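Local structure of peptide synthetase, module 7 (Actinoplanes teichomyceticus, 4TX3) at residues Arg249-Glu252 / Ala253-Ser256; Ala257-Asp260 / Met261-Val265; Leu321-Val324 / Ala325-Glu329. The protein probably serves, as a condensation-type domain of module 7 of a peptide synthetase, in the assembly of a nonribosomal peptide. All blocks are in the same frame, centred on the assembly; numbering follows the deposited sequence.

Interaction 1 (Arg249-Glu252 / Ala253-Ser256); sequences RLAE and AVES
Ala251 and Val254, three residues apart on one helical turn, make both the backbone and the apolar contact here. The polar part runs from Val254 N to Ala251 O, a hydrogen bond of 2.9 Å with a bent N-H...O angle of 137° and the i to i+3 spacing of a helix end. That carbonyl oxygen sits too near a neighbour in the model, so the exact bond length is less certain. Two residues earlier in the chain, Glu252 N reaches Arg249 O at 3.1 Å, a weak bond with the same i to i+3 spacing. Beyond, Ser256 OG turns back to Ala253 O at 3.5 Å, also weak. The apolar part is slight: CG2 of Val254 stands 4.5 Å from CB of Ala251 and closer, 3.7 Å, to Ala251 CA. The branch reaches this flank because CG2 is set opposite the carbonyl carbon, while CG1, which defines chi1, lies at 147°, off a staggered position. On the same turn, Ala253 CB lies 3.9 Å from Leu250 O. Leu250 packs on Leu443, Val446 and Ala447 of helix 429-448, while Ala251 meets Met261 and Val254 meets Leu264 in the following helix. With psi of 116° at Ser256 the chain leaves the helix, and the whole is typical of a fraying C-terminal turn entering a short helix-to-helix loop, here within a condensation domain.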
loop_
_atom_site.group_PDB
_atom_site.type_symbol
_atom_site.label_atom_id
_atom_site.label_comp_id
_atom_site.label_asym_id
_atom_site.label_seq_id
_atom_site.Cartn_x
_atom_site.Cartn_y
_atom_site.Cartn_z
ATOM N N ARG B 249 13.700 -20.915 13.421
ATOM C CA ARG B 249 13.340 -22.262 13.891
ATOM C C ARG B 249 11.857 -22.376 14.245
ATOM O O ARG B 249 11.235 -23.410 13.998
ATOM C CB ARG B 249 14.179 -22.665 15.109
ATOM C CG ARG B 249 15.496 -23.322 14.753
ATOM C CD ARG B 249 15.355 -24.829 14.699
ATOM N NE ARG B 249 15.995 -25.490 15.835
ATOM C CZ ARG B 249 15.707 -26.727 16.232
ATOM N NH1 ARG B 249 14.770 -27.429 15.599
ATOM N NH2 ARG B 249 16.339 -27.250 17.279
ATOM N N LEU B 250 11.307 -21.322 14.848
ATOM C CA LEU B 250 9.884 -21.259 15.151
ATOM C C LEU B 250 9.046 -21.348 13.888
ATOM O O LEU B 250 7.994 -21.972 13.874
ATOM C CB LEU B 250 9.544 -19.968 15.877
ATOM C CG LEU B 250 9.208 -20.041 17.360
ATOM C CD1 LEU B 250 8.700 -18.685 17.769
ATOM C CD2 LEU B 250 8.176 -21.120 17.638
ATOM N N ALA B 251 9.520 -20.708 12.829
ATOM C CA ALA B 251 8.823 -20.725 11.558
ATOM C C ALA B 251 8.834 -22.119 10.930
ATOM O O ALA B 251 7.934 -22.465 10.176
ATOM C CB ALA B 251 9.439 -19.703 10.610
ATOM N N GLU B 252 9.852 -22.925 11.230
ATOM C CA GLU B 252 9.915 -24.277 10.670
ATOM C C GLU B 252 8.744 -25.127 11.141
ATOM O O GLU B 252 8.180 -25.908 10.373
ATOM C CB GLU B 252 11.221 -24.967 11.038
ATOM C CG GLU B 252 12.411 -24.524 10.222
ATOM C CD GLU B 252 13.711 -24.753 10.966
ATOM O OE1 GLU B 252 14.581 -23.859 10.916
ATOM O OE2 GLU B 252 13.857 -25.813 11.621
ATOM N N ALA B 253 8.378 -24.977 12.408
ATOM C CA ALA B 253 7.195 -25.655 12.922
ATOM C C ALA B 253 5.897 -24.935 12.512
ATOM O O ALA B 253 4.818 -25.411 12.840
ATOM C CB ALA B 253 7.282 -25.792 14.432
ATOM N N VAL B 254 6.006 -23.804 11.797
ATOM C CA VAL B 254 4.840 -23.128 11.180
ATOM C C VAL B 254 4.219 -24.001 10.109
ATOM O O VAL B 254 2.997 -24.182 10.063
ATOM C CB VAL B 254 5.185 -21.743 10.484
ATOM C CG1 VAL B 254 4.295 -21.479 9.239
ATOM C CG2 VAL B 254 5.127 -20.570 11.453
ATOM N N GLU B 255 5.070 -24.527 9.231
ATOM C CA GLU B 255 4.576 -25.150 8.017
ATOM C C GLU B 255 4.325 -26.655 8.246
ATOM O O GLU B 255 3.514 -27.264 7.541
ATOM C CB GLU B 255 5.541 -24.847 6.860
ATOM C CG GLU B 255 5.624 -25.874 5.749
ATOM C CD GLU B 255 6.590 -25.451 4.650
ATOM O OE1 GLU B 255 7.577 -24.743 4.954
ATOM O OE2 GLU B 255 6.357 -25.823 3.479
ATOM N N SER B 256 4.969 -27.233 9.261
ATOM C CA SER B 256 4.462 -28.472 9.859
ATOM C C SER B 256 3.210 -28.083 10.656
ATOM O O SER B 256 3.307 -27.333 11.633
ATOM C CB SER B 256 5.513 -29.156 10.746
ATOM O OG SER B 256 5.421 -28.750 12.104
#

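Interaction 2 (Ala257-Asp260 / Met261-Val265); sequences AGAD and MPQLV
Asp260 takes the N-cap position of helix 261-278 and offers its carbonyl oxygen to the first turn: Leu264 N donates to Asp260 O at 3.3 Å and 157°, in the carbonyl plane, and Gln263 N adds a weak bond to the same oxygen at 3.1 Å. The Asp260 side chain makes no capping bond of its own. Its CG sits between the backbone N and the carbonyl carbon, chi1 54°, which lays the carboxylate over the start of the helix. There OD2 touches Pro262 CD at 3.4 Å, beside the CD and CG methylenes of the proline, and OD1 meets the aliphatic part of Gln263 at CG, 3.3 Å. Both neighbours cross the aspartate at about a right angle, and the carboxylate and amide planes are 73° apart. The Gln263 chain, extended beyond CG, carries its OE1 to within 3.5 Å of Ala259 CB. That methyl also lies 4.2 Å from Leu264 CD2, closing the loop onto the helix, while Gln328 of helix 320-334 packs on both Ala259 and Gln263. OD1 of Asp260 and OE1 of Gln263, 3.5 Å apart, are two acceptors and gain nothing from each other. The chemistry therefore implies a main-chain hold at the helix start; the carboxylate, if ionised, may add a favourable interaction with the helix dipole without bonding an amide.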
loop_
_atom_site.group_PDB
_atom_site.type_symbol
_atom_site.label_atom_id
_atom_site.label_comp_id
_atom_site.label_asym_id
_atom_site.label_seq_id
_atom_site.Cartn_x
_atom_site.Cartn_y
_atom_site.Cartn_z
ATOM N N ALA B 257 2.053 -28.600 10.234
ATOM C CA ALA B 257 0.726 -28.013 10.518
ATOM C C ALA B 257 0.592 -26.651 9.811
ATOM O O ALA B 257 1.473 -26.251 9.046
ATOM C CB ALA B 257 0.465 -27.879 12.017
ATOM N N GLY B 258 -0.508 -25.942 10.045
ATOM C CA GLY B 258 -0.823 -24.805 9.198
ATOM C C GLY B 258 -0.668 -23.444 9.833
ATOM O O GLY B 258 -1.035 -22.436 9.233
ATOM N N ALA B 259 -0.108 -23.402 11.035
ATOM C CA ALA B 259 -0.184 -22.196 11.851
ATOM C C ALA B 259 0.875 -21.154 11.512
ATOM O O ALA B 259 2.069 -21.439 11.478
ATOM C CB ALA B 259 -0.094 -22.560 13.321
ATOM N N ASP B 260 0.425 -19.929 11.292
ATOM C CA ASP B 260 1.335 -18.819 11.063
ATOM C C ASP B 260 1.931 -18.315 12.376
ATOM O O ASP B 260 1.505 -18.704 13.467
ATOM C CB ASP B 260 0.607 -17.686 10.334
ATOM C CG ASP B 260 -0.662 -17.263 11.050
ATOM O OD1 ASP B 260 -1.196 -18.077 11.848
ATOM O OD2 ASP B 260 -1.125 -16.122 10.823
ATOM N N MET B 261 2.920 -17.440 12.261
ATOM C CA MET B 261 3.634 -16.932 13.419
ATOM C C MET B 261 2.741 -16.270 14.491
ATOM O O MET B 261 2.989 -16.465 15.680
ATOM C CB MET B 261 4.709 -15.939 12.968
ATOM C CG MET B 261 5.601 -15.454 14.085
ATOM S SD MET B 261 6.652 -16.798 14.683
ATOM C CE MET B 261 7.358 -17.446 13.158
ATOM N N PRO B 262 1.718 -15.477 14.088
ATOM C CA PRO B 262 0.900 -14.876 15.161
ATOM C C PRO B 262 0.272 -15.906 16.093
ATOM O O PRO B 262 0.151 -15.662 17.292
ATOM C CB PRO B 262 -0.184 -14.111 14.394
ATOM C CG PRO B 262 0.455 -13.789 13.081
ATOM C CD PRO B 262 1.350 -14.948 12.756
ATOM N N GLN B 263 -0.092 -17.063 15.560
ATOM C CA GLN B 263 -0.705 -18.094 16.395
ATOM C C GLN B 263 0.343 -18.847 17.239
ATOM O O GLN B 263 0.060 -19.255 18.360
ATOM C CB GLN B 263 -1.506 -19.072 15.530
ATOM C CG GLN B 263 -2.651 -18.437 14.760
ATOM C CD GLN B 263 -3.443 -19.450 13.937
ATOM O OE1 GLN B 263 -2.946 -20.519 13.586
ATOM N NE2 GLN B 263 -4.691 -19.121 13.643
ATOM N N LEU B 264 1.550 -19.023 16.703
ATOM C CA LEU B 264 2.633 -19.650 17.455
ATOM C C LEU B 264 2.968 -18.861 18.705
ATOM O O LEU B 264 3.153 -19.434 19.778
ATOM C CB LEU B 264 3.891 -19.786 16.600
ATOM C CG LEU B 264 3.846 -20.756 15.422
ATOM C CD1 LEU B 264 5.228 -20.943 14.872
ATOM C CD2 LEU B 264 3.286 -22.076 15.833
ATOM N N VAL B 265 3.054 -17.544 18.554
ATOM C CA VAL B 265 3.379 -16.654 19.667
ATOM C C VAL B 265 2.202 -16.612 20.644
ATOM O O VAL B 265 2.379 -16.536 21.862
ATOM C CB VAL B 265 3.723 -15.221 19.162
ATOM C CG1 VAL B 265 3.961 -14.280 20.321
ATOM C CG2 VAL B 265 4.951 -15.260 18.239
#

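Interaction 3 (Leu321-Val324 / Ala325-Glu329); sequences LEVV and ARVQE
Glu322 O approaches the Arg326 guanidinium obliquely, 4.0 Å from NE. Lower on the same chain, Arg326 CG passes 3.5 Å from that oxygen. The Glu322 carboxylate does not touch the guanidinium: OE1 and Arg326 NH2 are 5.3 Å apart. Each charged end has its polar partners beyond the pair, Arg326 NH1 donating to Asp313 O and Ser315 O, and Glu322 OE1 accepting from Thr319 N. The amide of Gln328 lies beside Val324, its OE1 4.3 Å from Val324 CG1, brought there by CG set opposite the backbone N, chi1 173°. Four i to i+4 bonds join 321-324 to 325-329, for example Val327 N to Val323 O at 2.9 Å and Gln328 N to Val324 O at 2.8 Å. On the apolar side, Val323 CG1 meets Val327 CG2 at 4.2 Å. This valine side faces helix 261-278, where Val323 packs on Ala267 and Val324 on both Leu264 and Ala267. Pro318, just before helix 320-334, lies against Val323 and Arg326, and Asp313 ends strand 306-313, so the arginine ties the helix back to the end of that strand.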
loop_
_atom_site.group_PDB
_atom_site.type_symbol
_atom_site.label_atom_id
_atom_site.label_comp_id
_atom_site.label_asym_id
_atom_site.label_seq_id
_atom_site.Cartn_x
_atom_site.Cartn_y
_atom_site.Cartn_z
ATOM N N LEU B 321 3.222 -27.804 20.742
ATOM C CA LEU B 321 2.539 -28.146 19.501
ATOM C C LEU B 321 1.061 -28.444 19.744
ATOM O O LEU B 321 0.210 -28.087 18.923
ATOM C CB LEU B 321 3.208 -29.347 18.828
ATOM C CG LEU B 321 4.539 -29.159 18.117
ATOM C CD1 LEU B 321 5.033 -30.522 17.674
ATOM C CD2 LEU B 321 4.377 -28.223 16.932
ATOM N N GLU B 322 0.753 -29.095 20.862
ATOM C CA GLU B 322 -0.645 -29.307 21.223
ATOM C C GLU B 322 -1.365 -27.976 21.474
ATOM O O GLU B 322 -2.545 -27.824 21.107
ATOM C CB GLU B 322 -0.756 -30.237 22.442
ATOM C CG GLU B 322 -0.546 -31.720 22.059
ATOM C CD GLU B 322 -0.259 -32.658 23.240
ATOM O OE1 GLU B 322 0.276 -32.199 24.278
ATOM O OE2 GLU B 322 -0.565 -33.871 23.108
ATOM N N VAL B 323 -0.662 -27.007 22.064
ATOM C CA VAL B 323 -1.271 -25.708 22.333
ATOM C C VAL B 323 -1.549 -24.954 21.029
ATOM O O VAL B 323 -2.618 -24.356 20.862
ATOM C CB VAL B 323 -0.402 -24.843 23.239
ATOM C CG1 VAL B 323 -1.056 -23.481 23.434
ATOM C CG2 VAL B 323 -0.179 -25.534 24.583
ATOM N N VAL B 324 -0.594 -25.027 20.103
ATOM C CA VAL B 324 -0.726 -24.432 18.778
ATOM C C VAL B 324 -1.970 -24.929 18.069
ATOM O O VAL B 324 -2.768 -24.141 17.563
ATOM C CB VAL B 324 0.525 -24.726 17.902
ATOM C CG1 VAL B 324 0.254 -24.421 16.429
ATOM C CG2 VAL B 324 1.732 -23.918 18.417
ATOM N N ALA B 325 -2.139 -26.241 18.048
ATOM C CA ALA B 325 -3.276 -26.848 17.381
ATOM C C ALA B 325 -4.608 -26.433 18.029
ATOM O O ALA B 325 -5.601 -26.224 17.317
ATOM C CB ALA B 325 -3.128 -28.369 17.372
ATOM N N ARG B 326 -4.637 -26.293 19.360
ATOM C CA ARG B 326 -5.848 -25.792 20.039
ATOM C C ARG B 326 -6.134 -24.326 19.700
ATOM O O ARG B 326 -7.291 -23.937 19.506
ATOM C CB ARG B 326 -5.739 -25.940 21.558
ATOM C CG ARG B 326 -5.852 -27.348 22.054
ATOM C CD ARG B 326 -5.680 -27.438 23.559
ATOM N NE ARG B 326 -5.238 -28.778 23.944
ATOM C CZ ARG B 326 -4.924 -29.148 25.183
ATOM N NH1 ARG B 326 -5.002 -28.287 26.197
ATOM N NH2 ARG B 326 -4.534 -30.393 25.406
ATOM N N VAL B 327 -5.074 -23.517 19.654
ATOM C CA VAL B 327 -5.185 -22.113 19.276
ATOM C C VAL B 327 -5.710 -22.014 17.853
ATOM O O VAL B 327 -6.667 -21.293 17.575
ATOM C CB VAL B 327 -3.816 -21.380 19.388
ATOM C CG1 VAL B 327 -3.798 -20.078 18.564
ATOM C CG2 VAL B 327 -3.462 -21.130 20.847
ATOM N N GLN B 328 -5.086 -22.774 16.963
ATOM C CA GLN B 328 -5.372 -22.697 15.547
ATOM C C GLN B 328 -6.791 -23.158 15.271
ATOM O O GLN B 328 -7.494 -22.577 14.445
ATOM C CB GLN B 328 -4.354 -23.526 14.767
ATOM C CG GLN B 328 -4.646 -23.671 13.286
ATOM C CD GLN B 328 -3.571 -24.483 12.569
ATOM O OE1 GLN B 328 -2.544 -24.849 13.168
ATOM N NE2 GLN B 328 -3.797 -24.769 11.282
ATOM N N GLU B 329 -7.226 -24.193 15.973
ATOM C CA GLU B 329 -8.595 -24.640 15.820
ATOM C C GLU B 329 -9.580 -23.568 16.298
ATOM O O GLU B 329 -10.525 -23.234 15.587
ATOM C CB GLU B 329 -8.826 -25.939 16.576
ATOM C CG GLU B 329 -10.248 -26.394 16.502
ATOM C CD GLU B 329 -10.418 -27.814 16.976
ATOM O OE1 GLU B 329 -10.824 -27.995 18.148
ATOM O OE2 GLU B 329 -10.144 -28.743 16.180
#

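Overall arrangement
Interaction 2 is the middle member. Interaction 1, with its centre 8 Å away, leads into it directly along the chain, and Val254 CG2 lies 3.4 Å from Leu264 CD1. Interaction 3, 9 Å away between centres, meets the same leucine: Leu264 CD2 is 3.5 Å from Val324 CG2. Leu264 thus bridges helices 244-255 and 320-334. The loop joins in too, with Ala259 CB 3.4 Å from Gln328 OE1. Interactions 1 and 3 do not touch; their nearest atoms are about 5 Å apart. All three lie on one side of the chain's centre, within the condensation-type domain.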